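Local coordinates for CdiI immunity protein (Cupriavidus taiwanensis, PDB 5T87) that binds the CdiA toxin of a contact-dependent growth inhibition system and, as an immunity protein, probably neutralises it, at residues Q6-V19 with D30-W44. Numbering follows the deposited sequence.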
loop_
_atom_site.group_PDB
_atom_site.type_symbol
_atom_site.label_atom_id
_atom_site.label_comp_id
_atom_site.label_asym_id
_atom_site.label_seq_id
_atom_site.Cartn_x
_atom_site.Cartn_y
_atom_site.Cartn_z
ATOM N N GLN A 6 9.846 6.924 3.522
ATOM C CA GLN A 6 10.054 6.233 4.799
ATOM C C GLN A 6 9.699 4.767 4.620
ATOM O O GLN A 6 8.563 4.419 4.289
ATOM C CB GLN A 6 9.246 6.856 5.946
ATOM C CG GLN A 6 9.886 6.685 7.330
ATOM C CD GLN A 6 9.151 7.452 8.446
ATOM O OE1 GLN A 6 9.251 8.688 8.564
ATOM N NE2 GLN A 6 8.418 6.713 9.279
ATOM N N GLU A 7 10.715 3.934 4.801
ATOM C CA GLU A 7 10.567 2.507 4.857
ATOM C C GLU A 7 10.041 2.160 6.242
ATOM O O GLU A 7 10.627 2.578 7.236
ATOM C CB GLU A 7 11.921 1.852 4.653
ATOM C CG GLU A 7 11.873 0.349 4.456
ATOM C CD GLU A 7 13.139 -0.153 3.812
ATOM O OE1 GLU A 7 13.129 -1.262 3.245
ATOM O OE2 GLU A 7 14.147 0.582 3.846
ATOM N N PRO A 8 8.939 1.398 6.314
ATOM C CA PRO A 8 8.318 1.043 7.588
ATOM C C PRO A 8 9.232 0.353 8.608
ATOM O O PRO A 8 9.925 -0.606 8.270
ATOM C CB PRO A 8 7.213 0.074 7.176
ATOM C CG PRO A 8 6.896 0.413 5.769
ATOM C CD PRO A 8 8.129 0.971 5.157
ATOM N N ALA A 9 9.211 0.848 9.846
ATOM C CA ALA A 9 9.877 0.192 10.973
ATOM C C ALA A 9 9.103 -1.049 11.381
ATOM O O ALA A 9 7.889 -1.105 11.213
ATOM C CB ALA A 9 9.963 1.138 12.162
ATOM N N ARG A 10 9.814 -2.046 11.906
ATOM C CA ARG A 10 9.196 -3.252 12.460
ATOM C C ARG A 10 8.799 -3.011 13.918
ATOM O O ARG A 10 9.665 -2.873 14.783
ATOM C CB ARG A 10 10.154 -4.449 12.360
ATOM C CG ARG A 10 9.908 -5.557 13.385
ATOM C CD ARG A 10 8.680 -6.412 13.077
ATOM N NE ARG A 10 8.381 -7.353 14.157
ATOM C CZ ARG A 10 7.509 -8.349 14.059
ATOM N NH1 ARG A 10 6.857 -8.542 12.924
ATOM N NH2 ARG A 10 7.294 -9.152 15.093
ATOM N N ILE A 11 7.491 -2.957 14.173
ATOM C CA ILE A 11 6.944 -2.902 15.534
ATOM C C ILE A 11 6.637 -4.324 16.004
ATOM O O ILE A 11 5.931 -5.072 15.297
ATOM C CB ILE A 11 5.663 -2.061 15.609
ATOM C CG1 ILE A 11 5.986 -0.590 15.310
ATOM C CG2 ILE A 11 5.019 -2.177 16.993
ATOM C CD1 ILE A 11 4.788 0.223 14.854
ATOM N N PRO A 12 7.147 -4.707 17.200
ATOM C CA PRO A 12 6.889 -6.061 17.671
ATOM C C PRO A 12 5.400 -6.346 17.756
ATOM O O PRO A 12 4.618 -5.453 18.110
ATOM C CB PRO A 12 7.511 -6.080 19.071
ATOM C CG PRO A 12 8.550 -5.038 19.028
ATOM C CD PRO A 12 7.972 -3.958 18.166
ATOM N N ASN A 13 5.033 -7.579 17.418
ATOM C CA ASN A 13 3.646 -8.032 17.424
ATOM C C ASN A 13 2.930 -7.675 18.739
ATOM O O ASN A 13 1.839 -7.102 18.736
ATOM C CB ASN A 13 3.628 -9.546 17.186
ATOM C CG ASN A 13 2.245 -10.082 16.845
ATOM O OD1 ASN A 13 1.341 -10.112 17.695
ATOM N ND2 ASN A 13 2.080 -10.550 15.604
ATOM N N ALA A 14 3.584 -7.978 19.854
ATOM C CA ALA A 14 3.028 -7.769 21.199
ATOM C C ALA A 14 2.615 -6.332 21.540
ATOM O O ALA A 14 1.806 -6.120 22.433
ATOM C CB ALA A 14 4.020 -8.271 22.242
ATOM N N GLU A 15 3.177 -5.350 20.852
ATOM C CA GLU A 15 2.898 -3.941 21.164
ATOM C C GLU A 15 1.792 -3.339 20.300
ATOM O O GLU A 15 1.291 -2.260 20.604
ATOM C CB GLU A 15 4.191 -3.122 21.064
ATOM C CG GLU A 15 5.273 -3.606 22.034
ATOM C CD GLU A 15 6.583 -2.828 21.958
ATOM O OE1 GLU A 15 6.671 -1.794 21.243
ATOM O OE2 GLU A 15 7.544 -3.257 22.639
ATOM N N ILE A 16 1.379 -4.063 19.263
ATOM C CA ILE A 16 0.543 -3.516 18.195
ATOM C C ILE A 16 -0.833 -3.046 18.687
ATOM O O ILE A 16 -1.248 -1.917 18.403
ATOM C CB ILE A 16 0.387 -4.548 17.047
ATOM C CG1 ILE A 16 1.714 -4.737 16.302
ATOM C CG2 ILE A 16 -0.709 -4.153 16.055
ATOM C CD1 ILE A 16 2.049 -3.652 15.300
ATOM N N ASP A 17 -1.532 -3.905 19.417
ATOM C CA ASP A 17 -2.894 -3.597 19.862
ATOM C C ASP A 17 -2.962 -2.397 20.802
ATOM O O ASP A 17 -3.934 -1.644 20.771
ATOM C CB ASP A 17 -3.541 -4.814 20.523
ATOM C CG ASP A 17 -3.786 -5.943 19.552
ATOM O OD1 ASP A 17 -4.180 -5.677 18.398
ATOM O OD2 ASP A 17 -3.586 -7.112 19.942
ATOM N N HIS A 18 -1.934 -2.226 21.628
ATOM C CA HIS A 18 -1.835 -1.041 22.467
ATOM C C HIS A 18 -1.667 0.223 21.609
ATOM O O HIS A 18 -2.328 1.230 21.847
ATOM C CB HIS A 18 -0.703 -1.161 23.488
ATOM C CG HIS A 18 -0.586 0.042 24.370
ATOM N ND1 HIS A 18 0.557 0.816 24.437
ATOM C CD2 HIS A 18 -1.496 0.647 25.174
ATOM C CE1 HIS A 18 0.361 1.822 25.273
ATOM N NE2 HIS A 18 -0.879 1.747 25.727
ATOM N N VAL A 19 -0.807 0.153 20.602
ATOM C CA VAL A 19 -0.576 1.282 19.711
ATOM C C VAL A 19 -1.856 1.667 18.971
ATOM O O VAL A 19 -2.111 2.850 18.743
ATOM C CB VAL A 19 0.530 0.967 18.684
ATOM C CG1 VAL A 19 0.629 2.051 17.619
ATOM C CG2 VAL A 19 1.877 0.790 19.376
ATOM N N ASP A 30 2.248 3.608 11.501
ATOM C CA ASP A 30 3.404 2.743 11.632
ATOM C C ASP A 30 2.980 1.324 11.931
ATOM O O ASP A 30 3.519 0.403 11.362
ATOM C CB ASP A 30 4.356 3.248 12.722
ATOM C CG ASP A 30 5.082 4.510 12.323
ATOM O OD1 ASP A 30 4.973 4.933 11.152
ATOM O OD2 ASP A 30 5.750 5.089 13.202
ATOM N N ALA A 31 2.007 1.166 12.817
ATOM C CA ALA A 31 1.453 -0.156 13.154
ATOM C C ALA A 31 0.829 -0.836 11.937
ATOM O O ALA A 31 1.179 -1.972 11.611
ATOM C CB ALA A 31 0.431 -0.032 14.267
ATOM N N CYS A 32 -0.059 -0.124 11.247
ATOM C CA CYS A 32 -0.634 -0.626 10.006
ATOM C C CYS A 32 0.425 -1.065 9.029
ATOM O O CYS A 32 0.328 -2.125 8.443
ATOM C CB CYS A 32 -1.532 0.415 9.356
ATOM S SG CYS A 32 -3.037 0.714 10.324
ATOM N N LEU A 33 1.464 -0.265 8.859
ATOM C CA LEU A 33 2.512 -0.634 7.915
ATOM C C LEU A 33 3.408 -1.762 8.410
ATOM O O LEU A 33 3.849 -2.583 7.604
ATOM C CB LEU A 33 3.341 0.570 7.527
ATOM C CG LEU A 33 2.651 1.488 6.525
ATOM C CD1 LEU A 33 3.417 2.809 6.476
ATOM C CD2 LEU A 33 2.544 0.846 5.139
ATOM N N SER A 34 3.668 -1.823 9.713
ATOM C CA SER A 34 4.435 -2.934 10.264
ATOM C C SER A 34 3.704 -4.273 9.996
ATOM O O SER A 34 4.320 -5.284 9.612
ATOM C CB SER A 34 4.678 -2.732 11.753
ATOM O OG SER A 34 5.665 -3.645 12.213
ATOM N N ILE A 35 2.390 -4.242 10.182
ATOM C CA ILE A 35 1.524 -5.348 9.814
ATOM C C ILE A 35 1.638 -5.629 8.320
ATOM O O ILE A 35 1.850 -6.774 7.921
ATOM C CB ILE A 35 0.052 -5.055 10.190
ATOM C CG1 ILE A 35 -0.128 -5.135 11.707
ATOM C CG2 ILE A 35 -0.895 -6.021 9.504
ATOM C CD1 ILE A 35 -1.365 -4.425 12.208
ATOM N N ALA A 36 1.482 -4.597 7.504
ATOM C CA ALA A 36 1.456 -4.798 6.060
ATOM C C ALA A 36 2.734 -5.445 5.549
ATOM O O ALA A 36 2.652 -6.364 4.745
ATOM C CB ALA A 36 1.206 -3.496 5.335
ATOM N N TYR A 37 3.890 -5.003 6.055
ATOM C CA TYR A 37 5.199 -5.408 5.518
ATOM C C TYR A 37 5.814 -6.626 6.188
ATOM O O TYR A 37 6.574 -7.344 5.541
ATOM C CB TYR A 37 6.230 -4.236 5.587
ATOM C CG TYR A 37 6.220 -3.274 4.411
ATOM C CD1 TYR A 37 5.020 -2.884 3.827
ATOM C CD2 TYR A 37 7.414 -2.715 3.910
ATOM C CE1 TYR A 37 4.994 -1.998 2.764
ATOM C CE2 TYR A 37 7.395 -1.803 2.848
ATOM C CZ TYR A 37 6.171 -1.454 2.275
ATOM O OH TYR A 37 6.038 -0.595 1.207
ATOM N N TYR A 38 5.522 -6.845 7.469
ATOM C CA TYR A 38 6.243 -7.858 8.269
ATOM C C TYR A 38 5.436 -8.999 8.922
ATOM O O TYR A 38 6.044 -10.007 9.244
ATOM C CB TYR A 38 7.103 -7.161 9.335
ATOM C CG TYR A 38 7.908 -6.017 8.757
ATOM C CD1 TYR A 38 8.851 -6.248 7.752
ATOM C CD2 TYR A 38 7.708 -4.703 9.179
ATOM C CE1 TYR A 38 9.577 -5.210 7.192
ATOM C CE2 TYR A 38 8.429 -3.655 8.625
ATOM C CZ TYR A 38 9.365 -3.909 7.629
ATOM O OH TYR A 38 10.100 -2.868 7.066
ATOM N N GLU A 39 4.120 -8.876 9.125
ATOM C CA GLU A 39 3.346 -9.985 9.751
ATOM C C GLU A 39 2.889 -10.997 8.701
ATOM O O GLU A 39 2.508 -10.623 7.587
ATOM C CB GLU A 39 2.149 -9.492 10.580
ATOM C CG GLU A 39 2.513 -8.547 11.744
ATOM C CD GLU A 39 3.361 -9.195 12.853
ATOM O OE1 GLU A 39 3.189 -10.422 13.091
ATOM O OE2 GLU A 39 4.188 -8.474 13.491
ATOM N N ASP A 40 2.956 -12.276 9.058
ATOM C CA ASP A 40 2.656 -13.368 8.122
ATOM C C ASP A 40 1.335 -14.065 8.356
ATOM O O ASP A 40 0.930 -14.866 7.537
ATOM C CB ASP A 40 3.785 -14.413 8.161
ATOM C CG ASP A 40 5.047 -13.935 7.457
ATOM O OD1 ASP A 40 4.950 -12.965 6.672
ATOM O OD2 ASP A 40 6.134 -14.528 7.676
ATOM N N ASP A 41 0.681 -13.770 9.469
ATOM C CA ASP A 41 -0.557 -14.424 9.877
ATOM C C ASP A 41 -1.726 -13.598 9.317
ATOM O O ASP A 41 -2.211 -12.663 9.970
ATOM C CB ASP A 41 -0.581 -14.498 11.411
ATOM C CG ASP A 41 -1.813 -15.180 11.969
ATOM O OD1 ASP A 41 -2.890 -15.258 11.327
ATOM O OD2 ASP A 41 -1.707 -15.639 13.121
ATOM N N TRP A 42 -2.152 -13.947 8.102
ATOM C CA TRP A 42 -3.284 -13.322 7.426
ATOM C C TRP A 42 -4.457 -13.005 8.354
ATOM O O TRP A 42 -4.898 -11.869 8.424
ATOM C CB TRP A 42 -3.798 -14.171 6.241
ATOM C CG TRP A 42 -5.070 -13.609 5.705
ATOM C CD1 TRP A 42 -6.342 -14.050 5.983
ATOM C CD2 TRP A 42 -5.230 -12.442 4.880
ATOM N NE1 TRP A 42 -7.269 -13.252 5.359
ATOM C CE2 TRP A 42 -6.621 -12.262 4.675
ATOM C CE3 TRP A 42 -4.336 -11.553 4.264
ATOM C CZ2 TRP A 42 -7.137 -11.227 3.901
ATOM C CZ3 TRP A 42 -4.854 -10.524 3.480
ATOM C CH2 TRP A 42 -6.242 -10.374 3.305
ATOM N N GLU A 43 -4.964 -14.004 9.053
ATOM C CA GLU A 43 -6.156 -13.809 9.869
ATOM C C GLU A 43 -5.920 -12.794 10.976
ATOM O O GLU A 43 -6.698 -11.866 11.141
ATOM C CB GLU A 43 -6.656 -15.136 10.443
ATOM C CG GLU A 43 -7.196 -16.091 9.383
ATOM C CD GLU A 43 -8.503 -15.654 8.732
ATOM O OE1 GLU A 43 -9.249 -14.851 9.316
ATOM O OE2 GLU A 43 -8.810 -16.157 7.625
ATOM N N TRP A 44 -4.835 -12.958 11.714
ATOM C CA TRP A 44 -4.470 -12.012 12.775
ATOM C C TRP A 44 -4.318 -10.579 12.243
ATOM O O TRP A 44 -4.828 -9.630 12.829
ATOM C CB TRP A 44 -3.173 -12.475 13.435
ATOM C CG TRP A 44 -2.814 -11.756 14.655
ATOM C CD1 TRP A 44 -3.144 -12.088 15.943
ATOM C CD2 TRP A 44 -2.029 -10.570 14.732
ATOM N NE1 TRP A 44 -2.604 -11.160 16.820
ATOM C CE2 TRP A 44 -1.918 -10.223 16.099
ATOM C CE3 TRP A 44 -1.404 -9.765 13.776
ATOM C CZ2 TRP A 44 -1.210 -9.112 16.526
ATOM C CZ3 TRP A 44 -0.704 -8.656 14.200
ATOM C CH2 TRP A 44 -0.616 -8.336 15.568
HETATM O O HOH W 1 6.037 -11.274 14.005
#
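I16 and V19, on the first turns of helix 16-22, close over helix 25-38 in the tight half of this contact. V19 CG1 lies 4.0 Å from A31 CB, I16 CD1 settles on the same methyl, and I16 CG2 meets I35 CD1. I16 CB faces the rim of the W44 indole at CH2. Next to them I11, with CG1 anti to the carbonyl carbon (chi1 -66°) and the chain extended at chi2, rests CD1 on the peptide link between D30 and A31, 3.6 Å from A31 N. The extended segment leading into the helix is pinned at I11 N, which donates to the buried S34 OG at 2.8 Å.

In this mostly helical protein the N-terminal segment thus runs across helix 25-38, whose other sides pack on helices 42-53 and 60-76. At its start P8 sets CG over one face of the Y37 ring, a CH-pi contact 3.8 Å from the ring centroid, while Y38 OH donates to P8 O at 2.6 Å. H46 of the CdiA toxin packs on P8, L33 and Y37, placing this end at the toxin interface.

The other margin is polar and faces solvent. Its loose part is exposed R10, modelled in two conformers; in the one described, bent at chi2 (75°), it runs antiparallel alongside the Y38 side chain, NH1 forms a salt bridge with E39 OE2 (2.7 Å), and a water joins NH2 to E39 OE1. The E39 carboxylate itself is buried, and OE1 also accepts from N13 ND2, which approaches from above the carboxylate plane at 2.7 Å. N13 ND2 lies over one face of the W44 indole, toward the rim, the amide plane inclined 40° to the ring; R48 makes a cation-pi contact with W44.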